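Local coordinates for hypothetical sugar ABC-transporter sugar binding protein (Arthrobacter globiformis, PDB 7BVT) that probably binds cyclic alpha-maltosyl-1,6-maltose outside the cell and delivers it to an ABC transporter for uptake, at residues E261-V266 / L359-Q364. Sequence-based numbering, arbitrary orientation.
Sequences EGSWMV and LPYVEQ. With GLC (alpha-D-glucopyranose), chain B; GLC (alpha-D-glucopyranose), chain C.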
ATOM      1  N   GLU A 261      -0.833  -4.218  -9.981  1.00 17.06           N
ATOM      2  CA  GLU A 261      -2.022  -3.425  -9.656  1.00 16.85           C
ATOM      3  C   GLU A 261      -2.357  -3.584  -8.178  1.00 15.28           C
ATOM      4  O   GLU A 261      -2.322  -4.695  -7.634  1.00 15.88           O
ATOM      5  CB  GLU A 261      -3.215  -3.841 -10.540  1.00 18.15           C
ATOM      6  CG  GLU A 261      -3.002  -3.465 -12.006  1.00 19.28           C
ATOM      7  CD  GLU A 261      -3.123  -2.017 -12.391  1.00 21.90           C
ATOM      8  OE1 GLU A 261      -3.414  -1.161 -11.517  1.00 22.35           O
ATOM      9  OE2 GLU A 261      -2.959  -1.729 -13.623  1.00 22.57           O
ATOM     10  N   GLY A 262      -2.845  -2.481  -7.600  1.00 17.31           N
ATOM     11  CA  GLY A 262      -3.338  -2.526  -6.225  1.00 17.25           C
ATOM     12  C   GLY A 262      -4.625  -3.271  -6.108  1.00 19.20           C
ATOM     13  O   GLY A 262      -5.366  -3.402  -7.093  1.00 21.08           O
ATOM     14  N   SER A 263      -4.885  -3.821  -4.930  1.00 19.48           N
ATOM     15  CA  SER A 263      -6.043  -4.691  -4.650  1.00 19.32           C
ATOM     16  C   SER A 263      -7.335  -3.897  -4.901  1.00 19.88           C
ATOM     17  O   SER A 263      -8.356  -4.540  -5.220  1.00 20.29           O
ATOM     18  CB  SER A 263      -5.992  -5.256  -3.233  1.00 19.71           C
ATOM     19  OG  SER A 263      -5.817  -4.192  -2.322  1.00 18.66           O
ATOM     20  N   TRP A 264      -7.320  -2.571  -4.759  1.00 18.65           N
ATOM     21  CA  TRP A 264      -8.530  -1.749  -5.020  1.00 18.74           C
ATOM     22  C   TRP A 264      -9.019  -1.953  -6.455  1.00 23.88           C
ATOM     23  O   TRP A 264     -10.219  -1.739  -6.683  1.00 23.08           O
ATOM     24  CB  TRP A 264      -8.268  -0.276  -4.709  1.00 20.46           C
ATOM     25  CG  TRP A 264      -7.169   0.326  -5.515  1.00 20.84           C
ATOM     26  CD1 TRP A 264      -7.287   0.883  -6.753  1.00 20.26           C
ATOM     27  CD2 TRP A 264      -5.780   0.437  -5.170  1.00 21.53           C
ATOM     28  NE1 TRP A 264      -6.076   1.319  -7.208  1.00 21.17           N
ATOM     29  CE2 TRP A 264      -5.126   1.058  -6.261  1.00 21.48           C
ATOM     30  CE3 TRP A 264      -5.021   0.059  -4.060  1.00 22.66           C
ATOM     31  CZ2 TRP A 264      -3.750   1.307  -6.277  1.00 21.74           C
ATOM     32  CZ3 TRP A 264      -3.675   0.357  -4.070  1.00 20.81           C
ATOM     33  CH2 TRP A 264      -3.056   0.982  -5.138  1.00 20.85           C
ATOM     34  N   MET A 265      -8.137  -2.280  -7.409  1.00 22.77           N
ATOM     35  CA  MET A 265      -8.567  -2.455  -8.821  1.00 21.90           C
ATOM     36  C   MET A 265      -9.485  -3.657  -8.954  1.00 22.97           C
ATOM     37  O   MET A 265     -10.248  -3.692  -9.955  1.00 24.12           O
ATOM     38  CB  MET A 265      -7.360  -2.648  -9.741  1.00 21.33           C
ATOM     39  CG  MET A 265      -6.519  -1.423  -9.840  1.00 23.37           C
ATOM     40  SD  MET A 265      -7.406   0.051 -10.380  1.00 28.37           S
ATOM     41  CE  MET A 265      -7.894  -0.457 -12.031  1.00 32.21           C
ATOM     42  N   VAL A 266      -9.401  -4.660  -8.090  1.00 23.03           N
ATOM     43  CA  VAL A 266     -10.288  -5.858  -8.217  1.00 23.75           C
ATOM     44  C   VAL A 266     -11.717  -5.355  -8.091  1.00 29.52           C
ATOM     45  O   VAL A 266     -12.588  -5.812  -8.865  1.00 29.14           O
ATOM     46  CB  VAL A 266      -9.969  -6.943  -7.191  1.00 26.22           C
ATOM     47  CG1 VAL A 266     -11.008  -8.078  -7.244  1.00 27.46           C
ATOM     48  CG2 VAL A 266      -8.566  -7.468  -7.386  1.00 28.33           C
ATOM     49  N   LEU A 359      -8.535 -13.067  -3.797  1.00 19.70           N
ATOM     50  CA  LEU A 359      -7.916 -14.024  -2.864  1.00 19.72           C
ATOM     51  C   LEU A 359      -6.387 -13.879  -2.896  1.00 20.17           C
ATOM     52  O   LEU A 359      -5.731 -13.917  -1.864  1.00 18.61           O
ATOM     53  CB  LEU A 359      -8.349 -15.476  -3.151  1.00 21.24           C
ATOM     54  CG  LEU A 359      -7.776 -16.508  -2.190  1.00 26.22           C
ATOM     55  CD1 LEU A 359      -8.226 -16.236  -0.770  1.00 29.22           C
ATOM     56  CD2 LEU A 359      -8.136 -17.960  -2.577  1.00 27.33           C
ATOM     57  N   PRO A 360      -5.713 -13.748  -4.060  1.00 19.88           N
ATOM     58  CA  PRO A 360      -4.250 -13.672  -4.032  1.00 20.84           C
ATOM     59  C   PRO A 360      -3.801 -12.473  -3.188  1.00 19.27           C
ATOM     60  O   PRO A 360      -2.781 -12.571  -2.534  1.00 19.09           O
ATOM     61  CB  PRO A 360      -3.883 -13.466  -5.499  1.00 19.78           C
ATOM     62  CG  PRO A 360      -4.988 -14.230  -6.198  1.00 22.37           C
ATOM     63  CD  PRO A 360      -6.243 -13.806  -5.441  1.00 22.49           C
ATOM     64  N   TYR A 361      -4.539 -11.380  -3.252  1.00 17.99           N
ATOM     65  CA  TYR A 361      -4.192 -10.146  -2.493  1.00 17.31           C
ATOM     66  C   TYR A 361      -4.317 -10.418  -0.996  1.00 18.79           C
ATOM     67  O   TYR A 361      -3.486  -9.987  -0.176  1.00 17.91           O
ATOM     68  CB  TYR A 361      -5.084  -9.011  -2.955  1.00 16.98           C
ATOM     69  CG  TYR A 361      -4.806  -8.498  -4.341  1.00 16.98           C
ATOM     70  CD1 TYR A 361      -3.906  -7.470  -4.547  1.00 16.42           C
ATOM     71  CD2 TYR A 361      -5.500  -8.987  -5.443  1.00 18.87           C
ATOM     72  CE1 TYR A 361      -3.658  -6.939  -5.787  1.00 18.12           C
ATOM     73  CE2 TYR A 361      -5.266  -8.455  -6.699  1.00 18.42           C
ATOM     74  CZ  TYR A 361      -4.360  -7.416  -6.867  1.00 20.25           C
ATOM     75  OH  TYR A 361      -4.095  -6.873  -8.080  1.00 18.63           O
ATOM     76  N   VAL A 362      -5.364 -11.164  -0.622  1.00 17.79           N
ATOM     77  CA  VAL A 362      -5.574 -11.509   0.805  1.00 17.28           C
ATOM     78  C   VAL A 362      -4.405 -12.361   1.285  1.00 17.44           C
ATOM     79  O   VAL A 362      -3.875 -12.109   2.365  1.00 17.50           O
ATOM     80  CB  VAL A 362      -6.939 -12.189   0.994  1.00 17.78           C
ATOM     81  CG1 VAL A 362      -7.061 -12.669   2.434  1.00 19.82           C
ATOM     82  CG2 VAL A 362      -8.084 -11.261   0.587  1.00 19.99           C
ATOM     83  N   GLU A 363      -4.019 -13.365   0.497  1.00 19.07           N
ATOM     84  CA  GLU A 363      -2.977 -14.336   0.882  1.00 20.02           C
ATOM     85  C   GLU A 363      -1.639 -13.590   0.980  1.00 20.87           C
ATOM     86  O   GLU A 363      -0.848 -13.913   1.850  1.00 22.87           O
ATOM     87  CB  GLU A 363      -2.991 -15.477  -0.141  1.00 22.54           C
ATOM     88  CG  GLU A 363      -4.245 -16.329   0.023  1.00 25.91           C
ATOM     89  CD  GLU A 363      -4.292 -17.545  -0.890  1.00 30.45           C
ATOM     90  OE1 GLU A 363      -4.905 -18.522  -0.506  1.00 39.15           O
ATOM     91  OE2 GLU A 363      -3.726 -17.478  -1.984  1.00 43.16           O
ATOM     92  N   GLN A 364      -1.477 -12.510   0.219  1.00 17.68           N
ATOM     93  CA  GLN A 364      -0.185 -11.779   0.227  1.00 18.75           C
ATOM     94  C   GLN A 364      -0.040 -10.997   1.529  1.00 20.77           C
ATOM     95  O   GLN A 364       1.058 -10.477   1.749  1.00 18.72           O
ATOM     96  CB  GLN A 364      -0.079 -10.781  -0.927  1.00 17.78           C
ATOM     97  CG  GLN A 364       0.215 -11.489  -2.248  1.00 18.31           C
ATOM     98  CD  GLN A 364       0.542 -10.517  -3.367  1.00 18.72           C
ATOM     99  OE1 GLN A 364       1.464 -10.786  -4.158  1.00 19.57           O
ATOM    100  NE2 GLN A 364      -0.183  -9.389  -3.472  1.00 16.43           N
TER
HETATM  101  C1  GLC B   1      -6.679   5.198  -5.170  1.00 37.89           C
HETATM  102  C2  GLC B   1      -6.773   4.035  -4.168  1.00 35.56           C
HETATM  103  C3  GLC B   1      -5.692   4.168  -3.098  1.00 33.27           C
HETATM  104  C4  GLC B   1      -4.311   4.363  -3.708  1.00 30.33           C
HETATM  105  C5  GLC B   1      -4.330   5.548  -4.665  1.00 32.55           C
HETATM  106  C6  GLC B   1      -3.034   5.788  -5.375  1.00 32.17           C
HETATM  107  O1  GLC B   1      -7.076   6.503  -4.666  1.00 41.04           O
HETATM  108  O2  GLC B   1      -8.089   3.819  -3.549  1.00 39.01           O
HETATM  109  O3  GLC B   1      -5.711   3.013  -2.288  1.00 32.88           O
HETATM  110  O4  GLC B   1      -3.260   4.613  -2.717  1.00 29.26           O
HETATM  111  O5  GLC B   1      -5.338   5.288  -5.665  1.00 36.58           O
HETATM  112  O6  GLC B   1      -3.171   6.781  -6.454  1.00 35.52           O
HETATM  113  C1  GLC C   2      -2.363   3.485  -2.696  1.00 26.87           C
HETATM  114  C2  GLC C   2      -1.948   3.204  -1.285  1.00 25.75           C
HETATM  115  C3  GLC C   2      -0.933   4.219  -0.823  1.00 25.80           C
HETATM  116  C4  GLC C   2       0.228   4.226  -1.830  1.00 24.40           C
HETATM  117  C5  GLC C   2      -0.298   4.612  -3.207  1.00 24.92           C
HETATM  118  C6  GLC C   2       0.838   4.593  -4.246  1.00 26.69           C
HETATM  119  O2  GLC C   2      -3.124   3.098  -0.502  1.00 25.85           O
HETATM  120  O3  GLC C   2      -0.512   3.887   0.512  1.00 25.47           O
HETATM  121  O4  GLC C   2       1.218   5.175  -1.484  1.00 26.87           O
HETATM  122  O5  GLC C   2      -1.233   3.639  -3.602  1.00 24.65           O
HETATM  123  O6  GLC C   2       0.435   5.403  -5.347  1.00 28.65           O
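Ser263 and Tyr361 face each other with their CA atoms 6.2 Å apart, where strand 258-262 gives way to helix 264-271, against the short helix 359-363. Tyr361 carries the whole contact from its side. With CG anti to the carbonyl carbon (chi1 -71°), its ring reaches out from the helix and lies against the turn. Ser263 covers one face of the ring: its CA sits 3.7 Å from the ring centroid, 23° off the normal, a CH-pi contact, and Ser263 CB packs 3.3 Å from Tyr361 CD1. Val266 comes in obliquely, Val266 CG2 lying 3.5 Å from Tyr361 CE2. Glu261 O lies at the edge of the ring, near its plane, and takes a hydrogen bond of 2.8 Å from Tyr361 OH. The hydroxyl stands well above the carbonyl plane, with a C=O...OH angle of 127°, so the bond ties a buried phenol to the end of strand 258-262 without following a lone pair. A phenylalanine in place of Tyr361 would probably keep much of the ring packing but leave Glu261 O without this donor. The same turn presents Trp264 on its other side, away from the tyrosine. The indole is sandwiched between Gly262 CA on one face and the chain B glucose on the other, where glucose C2 lies 3.8 Å above the indole plane, offset toward its rim; Trp264 CH2 also approaches C1 of the chain C glucose at 3.6 Å. Tyr361 O takes a hydrogen bond from Asn141 ND2 and the Ser263 backbone bonds to Asn141 too, tying both segments to strand 140-147. An aromatic ring laid against a sugar is characteristic of carbohydrate sites, here the glycan pocket of a bacterial solute-binding protein, whose tryptophan-bearing turn is backed by Tyr361.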